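PDB 4QFL: ABC transporter periplasmic peptide-binding protein from Pseudoalteromonas, which binds dipeptides in the periplasm, here holding Ala-Phe, and probably delivers them to the membrane components of an ABC transporter. Local coordinates for residues Arg63-Asp68 against Asn177-Phe182; Thr341-Glu346 against Pro438-Phe443; Leu448-Thr453 against Glu466-Leu471; Leu471-Asp476 against Lys484-Ala489. One frame throughout, in Å; residues are numbered along the deposited sequence.

In the fold
Interaction 1 is the most buried of the four by its residues and lies nearest the centre of the chain; it sets a short strand beside the end of helix 174-178 and mixes one charged side chain with apolar packing. Interaction 2, also buried, joins two loops through a proline under an indole, and it touches interaction 1 where Ile67 CD1 meets Pro438 CD. Interactions 3 and 4 are partly buried and lie farther out. Both use helix 465-475 and share Leu471, yet interaction 3 rests on a carboxylate at a helix start whereas interaction 4 is aromatic packing between helices. A salt bridge from Glu346 to Lys484 ties interaction 2 to interaction 4.

Interaction 1 of 4, residues Arg63-Asp68 against Asn177-Phe182; sequences RLISID and NMATDF
Arg63 reaches over the turn that follows helix 174-178 and gives its NH1 to Ala179 O, 2.8 Å away. The bond is bent, with an N-H...O angle of 133°, and the oxygen lies tilted from the guanidinium plane. A bend at chi3 (-70°) carries the group round, while Arg63 CD passes 3.0 Å from Thr180 O. Asp181 OD1 stands over one face of the guanidinium, 4.0 Å from Arg63 NH1, in a long salt bridge that works through charge alone; the other carboxylate oxygen is held by Ala526 N. With an alanine here, Ala179 O would probably lose this donor and Asp181 its nearby positive charge.

Ala179 fits its methyl against the strand: Ala179 CB lies 3.7 Å from Ile67 CG1 and 3.9 Å from Ile65 CG1, so two isoleucine branches meet one small group. Its CA makes a CH...O contact with Ile65 O, a buried carbonyl oxygen that has no hydrogen-bond partner in the model. Leu64 and Met178 lie alongside each other and touch through CD1 and CE. A water joins Leu64 N to Met178 O, a second, backbone-to-backbone link.

Strand 65-67 pairs with strand 74-76 in a two-stranded antiparallel sheet, Ile65 and Ile67 both resting on Phe74, while helix 50-60 lies beside the charged pair, its Asn58 touching both Arg63 and Asp181.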
loop_
_atom_site.group_PDB
_atom_site.type_symbol
_atom_site.label_atom_id
_atom_site.label_comp_id
_atom_site.label_asym_id
_atom_site.label_seq_id
_atom_site.Cartn_x
_atom_site.Cartn_y
_atom_site.Cartn_z
ATOM N N ARG A 63 9.742 -11.269 -6.403
ATOM C CA ARG A 63 10.593 -10.098 -6.547
ATOM C C ARG A 63 12.032 -10.559 -6.630
ATOM O O ARG A 63 12.322 -11.747 -6.506
ATOM C CB ARG A 63 10.444 -9.172 -5.341
ATOM C CG ARG A 63 9.046 -8.592 -5.154
ATOM C CD ARG A 63 8.799 -8.218 -3.682
ATOM N NE ARG A 63 8.695 -9.413 -2.852
ATOM C CZ ARG A 63 8.504 -9.412 -1.538
ATOM N NH1 ARG A 63 8.388 -8.264 -0.881
ATOM N NH2 ARG A 63 8.426 -10.562 -0.879
ATOM N N LEU A 64 12.931 -9.609 -6.840
ATOM C CA LEU A 64 14.356 -9.868 -6.763
ATOM C C LEU A 64 14.759 -10.200 -5.329
ATOM O O LEU A 64 15.521 -11.127 -5.072
ATOM C CB LEU A 64 15.124 -8.630 -7.234
ATOM C CG LEU A 64 14.960 -8.325 -8.721
ATOM C CD1 LEU A 64 15.641 -7.013 -9.074
ATOM C CD2 LEU A 64 15.525 -9.474 -9.533
ATOM N N ILE A 65 14.242 -9.410 -4.398
ATOM C CA ILE A 65 14.561 -9.540 -2.990
ATOM C C ILE A 65 13.334 -9.218 -2.161
ATOM O O ILE A 65 12.349 -8.643 -2.659
ATOM C CB ILE A 65 15.651 -8.565 -2.564
ATOM C CG1 ILE A 65 15.312 -7.154 -3.041
ATOM C CG2 ILE A 65 16.978 -8.994 -3.109
ATOM C CD1 ILE A 65 16.155 -6.085 -2.415
ATOM N N SER A 66 13.398 -9.598 -0.892
ATOM C CA SER A 66 12.371 -9.225 0.067
ATOM C C SER A 66 13.029 -8.671 1.328
ATOM O O SER A 66 14.248 -8.567 1.406
ATOM C CB SER A 66 11.466 -10.423 0.399
ATOM O OG SER A 66 12.202 -11.506 0.959
ATOM N N ILE A 67 12.216 -8.303 2.309
ATOM C CA ILE A 67 12.728 -7.815 3.577
ATOM C C ILE A 67 12.252 -8.729 4.700
ATOM O O ILE A 67 11.053 -8.951 4.874
ATOM C CB ILE A 67 12.251 -6.391 3.839
ATOM C CG1 ILE A 67 12.773 -5.472 2.735
ATOM C CG2 ILE A 67 12.700 -5.922 5.214
ATOM C CD1 ILE A 67 12.181 -4.078 2.737
ATOM N N ASP A 68 13.187 -9.278 5.465
ATOM C CA ASP A 68 12.789 -10.143 6.557
ATOM C C ASP A 68 11.950 -9.336 7.544
ATOM O O ASP A 68 12.332 -8.228 7.908
ATOM C CB ASP A 68 14.017 -10.727 7.237
ATOM C CG ASP A 68 13.665 -11.854 8.167
ATOM O OD1 ASP A 68 13.256 -11.574 9.299
ATOM O OD2 ASP A 68 13.770 -13.024 7.763
ATOM N N ASN A 177 12.757 -0.078 -1.906
ATOM C CA ASN A 177 11.779 0.064 -2.979
ATOM C C ASN A 177 11.783 -1.114 -3.948
ATOM O O ASN A 177 10.741 -1.479 -4.481
ATOM C CB ASN A 177 11.976 1.381 -3.724
ATOM C CG ASN A 177 11.629 2.577 -2.883
ATOM O OD1 ASN A 177 10.671 2.559 -2.121
ATOM N ND2 ASN A 177 12.413 3.626 -3.011
ATOM N N MET A 178 12.948 -1.718 -4.168
ATOM C CA MET A 178 13.034 -2.912 -5.011
ATOM C C MET A 178 12.509 -4.175 -4.315
ATOM O O MET A 178 12.329 -5.219 -4.951
ATOM C CB MET A 178 14.468 -3.139 -5.518
ATOM C CG MET A 178 15.013 -2.020 -6.393
ATOM S SD MET A 178 14.065 -1.816 -7.906
ATOM C CE MET A 178 14.381 -3.395 -8.691
ATOM N N ALA A 179 12.258 -4.077 -3.014
ATOM C CA ALA A 179 11.725 -5.208 -2.271
ATOM C C ALA A 179 10.238 -5.040 -1.982
ATOM O O ALA A 179 9.670 -5.797 -1.206
ATOM C CB ALA A 179 12.496 -5.410 -0.977
ATOM N N THR A 180 9.603 -4.046 -2.595
ATOM C CA THR A 180 8.171 -3.848 -2.376
ATOM C C THR A 180 7.378 -4.807 -3.247
ATOM O O THR A 180 7.910 -5.370 -4.208
ATOM C CB THR A 180 7.724 -2.394 -2.647
ATOM O OG1 THR A 180 7.956 -2.066 -4.023
ATOM C CG2 THR A 180 8.479 -1.424 -1.753
ATOM N N ASP A 181 6.110 -4.997 -2.895
ATOM C CA ASP A 181 5.208 -5.852 -3.657
ATOM C C ASP A 181 4.962 -5.358 -5.083
ATOM O O ASP A 181 4.409 -6.084 -5.912
ATOM C CB ASP A 181 3.860 -5.959 -2.942
ATOM C CG ASP A 181 3.970 -6.598 -1.575
ATOM O OD1 ASP A 181 4.489 -7.729 -1.481
ATOM O OD2 ASP A 181 3.541 -5.959 -0.596
ATOM N N PHE A 182 5.344 -4.117 -5.360
ATOM C CA PHE A 182 5.154 -3.534 -6.685
ATOM C C PHE A 182 6.297 -3.931 -7.622
ATOM O O PHE A 182 6.162 -3.849 -8.852
ATOM C CB PHE A 182 5.057 -2.009 -6.580
ATOM C CG PHE A 182 4.185 -1.540 -5.444
ATOM C CD1 PHE A 182 2.813 -1.735 -5.483
ATOM C CD2 PHE A 182 4.737 -0.925 -4.331
ATOM C CE1 PHE A 182 2.022 -1.325 -4.441
ATOM C CE2 PHE A 182 3.937 -0.507 -3.287
ATOM C CZ PHE A 182 2.589 -0.705 -3.345
HETATM O O HOH W 1 6.170 -7.743 1.504
HETATM O O HOH W 2 12.357 -6.766 -7.270
#

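Interaction 2 of 4, residues Thr341-Glu346 against Pro438-Phe443; sequences TSWAFE and PDPDNF
A type I beta turn, Ser342 to Phe345, meets an Asx turn at Asp439 in this loop-to-loop contact of the family 5 solute-binding fold. Trp343 and Ala344 occupy the middle of the first turn, and Pro440 is the main residue they pack on. Its CG sits over one face of the indole, 3.5 Å from the centroid of the six-membered ring and 20° off the normal, a CH-pi contact. Pro440 CD lies 3.3 Å from Trp343 CZ2. Trp343 CG is set between its own backbone N and carbonyl carbon (chi1 61°), which folds the indole back over the proline. From the neighbouring position Ala344 CB touches Pro440 CG at 3.8 Å. A serine in place of Pro440 would probably deprive the indole of its CH-pi partner and leave a gap beside Trp343 and Ala344 where the ring had packed.

Asp439 OD1 uses its anti lone pair to accept from Asp441 N, and Arg483 forms a salt bridge with the same oxygen. Two waters complete the join: one links Trp343 N to Pro438 O, and the other, in the indole plane at its edge, accepts from Trp343 NE1 at 3.1 Å and donates to Asp439 OD2.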
loop_
_atom_site.group_PDB
_atom_site.type_symbol
_atom_site.label_atom_id
_atom_site.label_comp_id
_atom_site.label_asym_id
_atom_site.label_seq_id
_atom_site.Cartn_x
_atom_site.Cartn_y
_atom_site.Cartn_z
ATOM N N THR A 341 6.508 2.056 16.156
ATOM C CA THR A 341 7.422 0.969 15.823
ATOM C C THR A 341 8.365 1.299 14.666
ATOM O O THR A 341 9.258 0.518 14.349
ATOM C CB THR A 341 6.671 -0.337 15.497
ATOM O OG1 THR A 341 5.562 -0.054 14.639
ATOM C CG2 THR A 341 6.162 -1.003 16.777
ATOM N N SER A 342 8.170 2.458 14.043
ATOM C CA SER A 342 9.089 2.933 13.017
ATOM C C SER A 342 10.386 3.392 13.682
ATOM O O SER A 342 10.353 4.061 14.719
ATOM C CB SER A 342 8.464 4.087 12.231
ATOM O OG SER A 342 9.398 4.683 11.355
ATOM N N TRP A 343 11.531 3.038 13.103
ATOM C CA TRP A 343 12.779 3.426 13.752
ATOM C C TRP A 343 12.994 4.930 13.783
ATOM O O TRP A 343 13.771 5.437 14.593
ATOM C CB TRP A 343 14.001 2.678 13.209
ATOM C CG TRP A 343 14.379 2.811 11.746
ATOM C CD1 TRP A 343 14.262 1.845 10.798
ATOM C CD2 TRP A 343 15.028 3.928 11.100
ATOM N NE1 TRP A 343 14.760 2.290 9.598
ATOM C CE2 TRP A 343 15.233 3.566 9.751
ATOM C CE3 TRP A 343 15.431 5.197 11.523
ATOM C CZ2 TRP A 343 15.830 4.429 8.819
ATOM C CZ3 TRP A 343 16.017 6.059 10.594
ATOM C CH2 TRP A 343 16.209 5.670 9.261
ATOM N N ALA A 344 12.282 5.650 12.928
ATOM C CA ALA A 344 12.406 7.100 12.892
ATOM C C ALA A 344 11.332 7.789 13.720
ATOM O O ALA A 344 11.230 9.016 13.706
ATOM C CB ALA A 344 12.364 7.605 11.448
ATOM N N PHE A 345 10.525 7.012 14.440
ATOM C CA PHE A 345 9.400 7.600 15.142
ATOM C C PHE A 345 9.867 8.620 16.157
ATOM O O PHE A 345 10.839 8.398 16.880
ATOM C CB PHE A 345 8.561 6.540 15.840
ATOM C CG PHE A 345 7.613 7.094 16.859
ATOM C CD1 PHE A 345 6.478 7.786 16.472
ATOM C CD2 PHE A 345 7.852 6.910 18.210
ATOM C CE1 PHE A 345 5.594 8.288 17.411
ATOM C CE2 PHE A 345 6.969 7.411 19.156
ATOM C CZ PHE A 345 5.839 8.101 18.754
ATOM N N GLU A 346 9.168 9.742 16.197
ATOM C CA GLU A 346 9.411 10.755 17.203
ATOM C C GLU A 346 8.100 11.433 17.538
ATOM O O GLU A 346 7.459 12.018 16.672
ATOM C CB GLU A 346 10.431 11.771 16.704
ATOM C CG GLU A 346 10.996 12.674 17.790
ATOM C CD GLU A 346 11.987 11.978 18.713
ATOM O OE1 GLU A 346 12.569 10.929 18.343
ATOM O OE2 GLU A 346 12.187 12.501 19.828
ATOM N N PRO A 438 9.862 -1.416 6.071
ATOM C CA PRO A 438 10.189 -0.753 7.337
ATOM C C PRO A 438 11.172 0.428 7.150
ATOM O O PRO A 438 11.687 0.992 8.126
ATOM C CB PRO A 438 10.814 -1.881 8.147
ATOM C CG PRO A 438 11.499 -2.695 7.134
ATOM C CD PRO A 438 10.673 -2.629 5.876
ATOM N N ASP A 439 11.424 0.809 5.901
ATOM C CA ASP A 439 12.174 2.032 5.648
ATOM C C ASP A 439 11.240 3.230 5.777
ATOM O O ASP A 439 10.264 3.337 5.042
ATOM C CB ASP A 439 12.843 2.015 4.273
ATOM C CG ASP A 439 13.833 3.142 4.113
ATOM O OD1 ASP A 439 13.392 4.296 4.055
ATOM O OD2 ASP A 439 15.051 2.887 4.072
ATOM N N PRO A 440 11.544 4.142 6.717
ATOM C CA PRO A 440 10.708 5.312 7.040
ATOM C C PRO A 440 10.362 6.189 5.832
ATOM O O PRO A 440 9.345 6.875 5.835
ATOM C CB PRO A 440 11.572 6.102 8.037
ATOM C CG PRO A 440 12.462 5.079 8.650
ATOM C CD PRO A 440 12.761 4.098 7.546
ATOM N N ASP A 441 11.194 6.177 4.807
ATOM C CA ASP A 441 10.889 6.969 3.630
ATOM C C ASP A 441 9.550 6.552 3.037
ATOM O O ASP A 441 8.903 7.326 2.326
ATOM C CB ASP A 441 11.972 6.819 2.568
ATOM C CG ASP A 441 11.585 7.482 1.272
ATOM O OD1 ASP A 441 11.693 8.724 1.208
ATOM O OD2 ASP A 441 11.150 6.772 0.334
ATOM N N ASN A 442 9.147 5.318 3.322
ATOM C CA ASN A 442 7.902 4.768 2.781
ATOM C C ASN A 442 6.641 5.467 3.320
ATOM O O ASN A 442 5.568 5.388 2.718
ATOM C CB ASN A 442 7.844 3.245 2.996
ATOM C CG ASN A 442 6.684 2.584 2.247
ATOM O OD1 ASN A 442 6.701 2.460 1.019
ATOM N ND2 ASN A 442 5.687 2.145 2.987
ATOM N N PHE A 443 6.779 6.178 4.438
ATOM C CA PHE A 443 5.673 6.958 4.989
ATOM C C PHE A 443 5.682 8.388 4.461
ATOM O O PHE A 443 4.789 9.168 4.774
ATOM C CB PHE A 443 5.740 7.001 6.520
ATOM C CG PHE A 443 5.115 5.813 7.192
ATOM C CD1 PHE A 443 3.738 5.755 7.384
ATOM C CD2 PHE A 443 5.896 4.754 7.625
ATOM C CE1 PHE A 443 3.144 4.666 7.993
ATOM C CE2 PHE A 443 5.316 3.666 8.236
ATOM C CZ PHE A 443 3.936 3.618 8.421
HETATM O O HOH W 3 10.757 1.143 10.670
HETATM O O HOH W 4 15.368 1.261 6.781
#

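Interaction 3 of 4, residues Leu448-Thr453 against Glu466-Leu471; sequences LSCTAT and EFDLLL
Asp468 and Cys450 make the direct polar contact. The carboxylate comes to the first turn of helix 450-454, where Asp468 OD2 accepts from Cys450 N at 2.7 Å with an N-H...O angle of 156°, using the syn lone pair. Asp468 CG lies anti to its carbonyl carbon (chi1 -75°), a turn that carries the group across to the helix start. There it faces the amino end of the helix, whose dipole would probably favour its negative charge.

Water extends the polar grip on both oxygens. One water donates to Asp468 OD2 and accepts from Thr451 N, the next amide of the helix, while another lies 2.7 Å from Asp468 OD1 and close to Leu448 O.

Capping belongs to Ser449, the N-cap residue, whose OG accepts from Ala452 N at 3.0 Å and is also bonded to Ser445 O. Its backbone oxygen takes two donors from Thr453, N and OG1, approaching from opposite faces of the carbonyl plane.

Apolar contact is made by Leu448, which lies crosswise to Phe467: Leu448 CB rests 3.5 Å from Phe467 CE2. Leu471 CD1 approaches Ser449 CB more loosely, at 4.2 Å.

The disulfide from Cys450 to Cys463 ties the start of helix 450-454 to the loop just before helix 465-475, and helix 480-497 packs against both sides of the contact, its Ile494 touching Leu448 as well as Phe467.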
loop_
_atom_site.group_PDB
_atom_site.type_symbol
_atom_site.label_atom_id
_atom_site.label_comp_id
_atom_site.label_asym_id
_atom_site.label_seq_id
_atom_site.Cartn_x
_atom_site.Cartn_y
_atom_site.Cartn_z
ATOM N N LEU A 448 3.377 12.233 0.698
ATOM C CA LEU A 448 3.365 13.692 0.824
ATOM C C LEU A 448 4.330 14.481 -0.080
ATOM O O LEU A 448 4.337 15.710 -0.051
ATOM C CB LEU A 448 3.602 14.081 2.287
ATOM C CG LEU A 448 2.435 13.815 3.235
ATOM C CD1 LEU A 448 2.821 14.142 4.662
ATOM C CD2 LEU A 448 1.214 14.609 2.824
ATOM N N SER A 449 5.124 13.796 -0.892
ATOM C CA SER A 449 6.091 14.481 -1.748
ATOM C C SER A 449 5.434 15.172 -2.935
ATOM O O SER A 449 4.269 14.939 -3.230
ATOM C CB SER A 449 7.152 13.505 -2.253
ATOM O OG SER A 449 6.545 12.491 -3.035
ATOM N N CYS A 450 6.182 16.032 -3.610
ATOM C CA CYS A 450 5.676 16.660 -4.828
ATOM C C CYS A 450 5.423 15.637 -5.927
ATOM O O CYS A 450 4.385 15.677 -6.577
ATOM C CB CYS A 450 6.605 17.769 -5.304
ATOM S SG CYS A 450 6.485 19.273 -4.272
ATOM N N THR A 451 6.354 14.712 -6.117
ATOM C CA THR A 451 6.152 13.635 -7.079
ATOM C C THR A 451 4.921 12.790 -6.729
ATOM O O THR A 451 4.194 12.348 -7.625
ATOM C CB THR A 451 7.391 12.750 -7.234
ATOM O OG1 THR A 451 7.817 12.291 -5.952
ATOM C CG2 THR A 451 8.517 13.534 -7.842
ATOM N N ALA A 452 4.679 12.577 -5.436
ATOM C CA ALA A 452 3.482 11.863 -4.999
ATOM C C ALA A 452 2.236 12.631 -5.425
ATOM O O ALA A 452 1.272 12.048 -5.921
ATOM C CB ALA A 452 3.495 11.647 -3.480
ATOM N N THR A 453 2.274 13.949 -5.242
ATOM C CA THR A 453 1.162 14.813 -5.606
ATOM C C THR A 453 0.922 14.788 -7.107
ATOM O O THR A 453 -0.226 14.728 -7.555
ATOM C CB THR A 453 1.413 16.264 -5.173
ATOM O OG1 THR A 453 1.670 16.307 -3.767
ATOM C CG2 THR A 453 0.195 17.125 -5.480
ATOM N N GLU A 466 10.010 22.464 0.283
ATOM C CA GLU A 466 10.771 22.552 1.513
ATOM C C GLU A 466 10.746 21.218 2.263
ATOM O O GLU A 466 11.776 20.731 2.720
ATOM C CB GLU A 466 10.204 23.680 2.365
ATOM C CG GLU A 466 10.533 25.086 1.821
ATOM C CD GLU A 466 9.840 25.463 0.490
ATOM O OE1 GLU A 466 10.510 26.122 -0.343
ATOM O OE2 GLU A 466 8.636 25.145 0.284
ATOM N N PHE A 467 9.558 20.638 2.361
ATOM C CA PHE A 467 9.348 19.307 2.930
ATOM C C PHE A 467 10.131 18.260 2.139
ATOM O O PHE A 467 10.835 17.437 2.710
ATOM C CB PHE A 467 7.842 18.987 2.914
ATOM C CG PHE A 467 7.504 17.595 3.358
ATOM C CD1 PHE A 467 7.529 17.253 4.696
ATOM C CD2 PHE A 467 7.147 16.631 2.435
ATOM C CE1 PHE A 467 7.207 15.972 5.092
ATOM C CE2 PHE A 467 6.832 15.357 2.832
ATOM C CZ PHE A 467 6.865 15.030 4.149
ATOM N N ASP A 468 10.020 18.323 0.812
ATOM C CA ASP A 468 10.632 17.329 -0.078
ATOM C C ASP A 468 12.140 17.338 0.054
ATOM O O ASP A 468 12.797 16.302 -0.062
ATOM C CB ASP A 468 10.281 17.614 -1.544
ATOM C CG ASP A 468 8.863 17.233 -1.899
ATOM O OD1 ASP A 468 8.066 16.946 -0.975
ATOM O OD2 ASP A 468 8.544 17.234 -3.105
ATOM N N LEU A 469 12.685 18.527 0.274
ATOM C CA LEU A 469 14.119 18.675 0.429
ATOM C C LEU A 469 14.589 17.871 1.636
ATOM O O LEU A 469 15.648 17.249 1.599
ATOM C CB LEU A 469 14.504 20.147 0.566
ATOM C CG LEU A 469 16.000 20.416 0.507
ATOM C CD1 LEU A 469 16.598 19.760 -0.728
ATOM C CD2 LEU A 469 16.230 21.895 0.493
ATOM N N LEU A 470 13.802 17.878 2.706
ATOM C CA LEU A 470 14.121 17.040 3.856
ATOM C C LEU A 470 14.183 15.575 3.446
ATOM O O LEU A 470 15.047 14.827 3.899
ATOM C CB LEU A 470 13.078 17.219 4.963
ATOM C CG LEU A 470 13.073 18.547 5.718
ATOM C CD1 LEU A 470 11.879 18.643 6.662
ATOM C CD2 LEU A 470 14.385 18.706 6.467
ATOM N N LEU A 471 13.254 15.164 2.591
ATOM C CA LEU A 471 13.191 13.772 2.172
ATOM C C LEU A 471 14.427 13.404 1.346
ATOM O O LEU A 471 15.013 12.335 1.507
ATOM C CB LEU A 471 11.900 13.503 1.385
ATOM C CG LEU A 471 10.564 13.861 2.052
ATOM C CD1 LEU A 471 9.400 13.329 1.240
ATOM C CD2 LEU A 471 10.490 13.322 3.459
HETATM O O HOH W 5 5.587 18.064 -0.646
HETATM O O HOH W 6 9.000 15.247 -4.834
#

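Interaction 4 of 4, residues Leu471-Asp476 against Lys484-Ala489; sequences LTKALD and KQYYDA
Tyr486 meets Ala474 at its very first side-chain atom: Tyr486 CB lies 3.7 Å from Ala474 CB. Beyond it CG passes near both Ala474 N and Lys473 CB, and the ring then spreads beneath the lysine chain. Lys473 CB stands almost straight above the ring centre, 3.6 Å from the centroid and 10° off the normal, a CH-pi contact over the face. On one flank CD2 runs closest to the Ala474 backbone N, followed by CE2, which has Lys473 CB nearest. On the other, CD1 also has Lys473 CB as its neighbour, and Tyr486 CE1 comes to 3.8 Å from Lys473 CD. At the far end CZ has Lys473 CB as its nearest neighbour, and OH is near Lys473 CD. With chi1 near -66° Tyr486 CG stands beside the backbone N, and the ring runs along this flank, crossing the lysine chain at about a right angle; the lysine stays extended beyond CG and carries its ammonium end away.

The two elements form an antiparallel helical hairpin: the axes of helix 471-475 and helix 484-489 approach to 8.5 Å, with an angle of 165° between their directions.

Tyr487 meets the same methyl, Ala474 CB lying over its ring, offset toward the rim, 3.9 Å from the centroid. The ring of Phe444 also meets Tyr487, nearly parallel to it. Leu475 CD2 lies 3.8 Å from Tyr487 OH. That Tyr487 OH is bonded to Arg483 and donates to a water 2.8 Å away, which in turn donates to Leu471 O.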
loop_
_atom_site.group_PDB
_atom_site.type_symbol
_atom_site.label_atom_id
_atom_site.label_comp_id
_atom_site.label_asym_id
_atom_site.label_seq_id
_atom_site.Cartn_x
_atom_site.Cartn_y
_atom_site.Cartn_z
ATOM N N LEU A 471 13.254 15.164 2.591
ATOM C CA LEU A 471 13.191 13.772 2.172
ATOM C C LEU A 471 14.427 13.404 1.346
ATOM O O LEU A 471 15.013 12.335 1.507
ATOM C CB LEU A 471 11.900 13.503 1.385
ATOM C CG LEU A 471 10.564 13.861 2.052
ATOM C CD1 LEU A 471 9.400 13.329 1.240
ATOM C CD2 LEU A 471 10.490 13.322 3.459
ATOM N N THR A 472 14.829 14.311 0.470
ATOM C CA THR A 472 15.980 14.084 -0.382
ATOM C C THR A 472 17.270 13.940 0.418
ATOM O O THR A 472 18.083 13.053 0.155
ATOM C CB THR A 472 16.129 15.237 -1.362
ATOM O OG1 THR A 472 14.950 15.289 -2.169
ATOM C CG2 THR A 472 17.351 15.032 -2.249
ATOM N N LYS A 473 17.457 14.822 1.395
ATOM C CA LYS A 473 18.655 14.777 2.218
ATOM C C LYS A 473 18.728 13.471 3.013
ATOM O O LYS A 473 19.796 12.874 3.146
ATOM C CB LYS A 473 18.722 16.004 3.125
ATOM C CG LYS A 473 18.727 17.306 2.335
ATOM C CD LYS A 473 18.890 18.525 3.220
ATOM C CE LYS A 473 19.009 19.789 2.379
ATOM N NZ LYS A 473 19.400 20.962 3.202
ATOM N N ALA A 474 17.577 13.019 3.506
ATOM C CA ALA A 474 17.479 11.749 4.228
ATOM C C ALA A 474 17.821 10.575 3.326
ATOM O O ALA A 474 18.226 9.516 3.796
ATOM C CB ALA A 474 16.083 11.576 4.812
ATOM N N LEU A 475 17.662 10.764 2.024
ATOM C CA LEU A 475 17.984 9.724 1.061
ATOM C C LEU A 475 19.408 9.887 0.526
ATOM O O LEU A 475 19.945 8.984 -0.118
ATOM C CB LEU A 475 16.976 9.735 -0.082
ATOM C CG LEU A 475 15.557 9.344 0.336
ATOM C CD1 LEU A 475 14.668 9.252 -0.882
ATOM C CD2 LEU A 475 15.542 8.030 1.102
ATOM N N ASP A 476 20.012 11.040 0.809
ATOM C CA ASP A 476 21.381 11.339 0.379
ATOM C C ASP A 476 22.433 10.625 1.224
ATOM O O ASP A 476 23.620 10.673 0.899
ATOM C CB ASP A 476 21.656 12.850 0.412
ATOM C CG ASP A 476 21.037 13.585 -0.764
ATOM O OD1 ASP A 476 20.709 12.917 -1.769
ATOM O OD2 ASP A 476 20.886 14.831 -0.687
ATOM N N LYS A 484 17.476 10.042 10.540
ATOM C CA LYS A 484 16.463 10.359 11.537
ATOM C C LYS A 484 16.364 11.855 11.849
ATOM O O LYS A 484 15.289 12.361 12.152
ATOM C CB LYS A 484 16.640 9.549 12.816
ATOM C CG LYS A 484 15.454 9.722 13.755
ATOM C CD LYS A 484 15.707 9.147 15.144
ATOM C CE LYS A 484 14.866 9.873 16.207
ATOM N NZ LYS A 484 13.467 9.406 16.188
ATOM N N GLN A 485 17.477 12.569 11.758
ATOM C CA GLN A 485 17.442 14.023 11.926
ATOM C C GLN A 485 16.492 14.651 10.927
ATOM O O GLN A 485 15.645 15.476 11.265
ATOM C CB GLN A 485 18.826 14.619 11.713
ATOM C CG GLN A 485 19.715 14.537 12.921
ATOM C CD GLN A 485 21.026 15.233 12.688
ATOM O OE1 GLN A 485 21.626 15.099 11.618
ATOM N NE2 GLN A 485 21.473 16.006 13.674
ATOM N N TYR A 486 16.642 14.249 9.676
ATOM C CA TYR A 486 15.758 14.739 8.638
ATOM C C TYR A 486 14.335 14.225 8.831
ATOM O O TYR A 486 13.377 14.983 8.699
ATOM C CB TYR A 486 16.320 14.393 7.255
ATOM C CG TYR A 486 17.610 15.127 6.994
ATOM C CD1 TYR A 486 17.643 16.515 7.012
ATOM C CD2 TYR A 486 18.795 14.449 6.753
ATOM C CE1 TYR A 486 18.822 17.211 6.790
ATOM C CE2 TYR A 486 19.987 15.145 6.527
ATOM C CZ TYR A 486 19.987 16.525 6.548
ATOM O OH TYR A 486 21.148 17.239 6.333
ATOM N N TYR A 487 14.196 12.948 9.166
ATOM C CA TYR A 487 12.870 12.407 9.435
ATOM C C TYR A 487 12.242 13.070 10.648
ATOM O O TYR A 487 11.033 13.243 10.695
ATOM C CB TYR A 487 12.893 10.883 9.557
ATOM C CG TYR A 487 13.163 10.239 8.230
ATOM C CD1 TYR A 487 12.492 10.669 7.089
ATOM C CD2 TYR A 487 14.114 9.235 8.092
ATOM C CE1 TYR A 487 12.748 10.108 5.855
ATOM C CE2 TYR A 487 14.375 8.660 6.859
ATOM C CZ TYR A 487 13.692 9.105 5.743
ATOM O OH TYR A 487 13.944 8.545 4.509
ATOM N N ASP A 488 13.060 13.461 11.623
ATOM C CA ASP A 488 12.541 14.240 12.740
ATOM C C ASP A 488 11.950 15.558 12.250
ATOM O O ASP A 488 10.842 15.940 12.633
ATOM C CB ASP A 488 13.638 14.531 13.770
ATOM C CG ASP A 488 14.002 13.321 14.595
ATOM O OD1 ASP A 488 13.215 12.363 14.603
ATOM O OD2 ASP A 488 15.067 13.325 15.246
ATOM N N ALA A 489 12.703 16.260 11.413
ATOM C CA ALA A 489 12.261 17.562 10.953
ATOM C C ALA A 489 10.999 17.386 10.114
ATOM O O ALA A 489 10.108 18.242 10.119
ATOM C CB ALA A 489 13.373 18.252 10.154
HETATM O O HOH W 7 13.233 10.223 2.424
#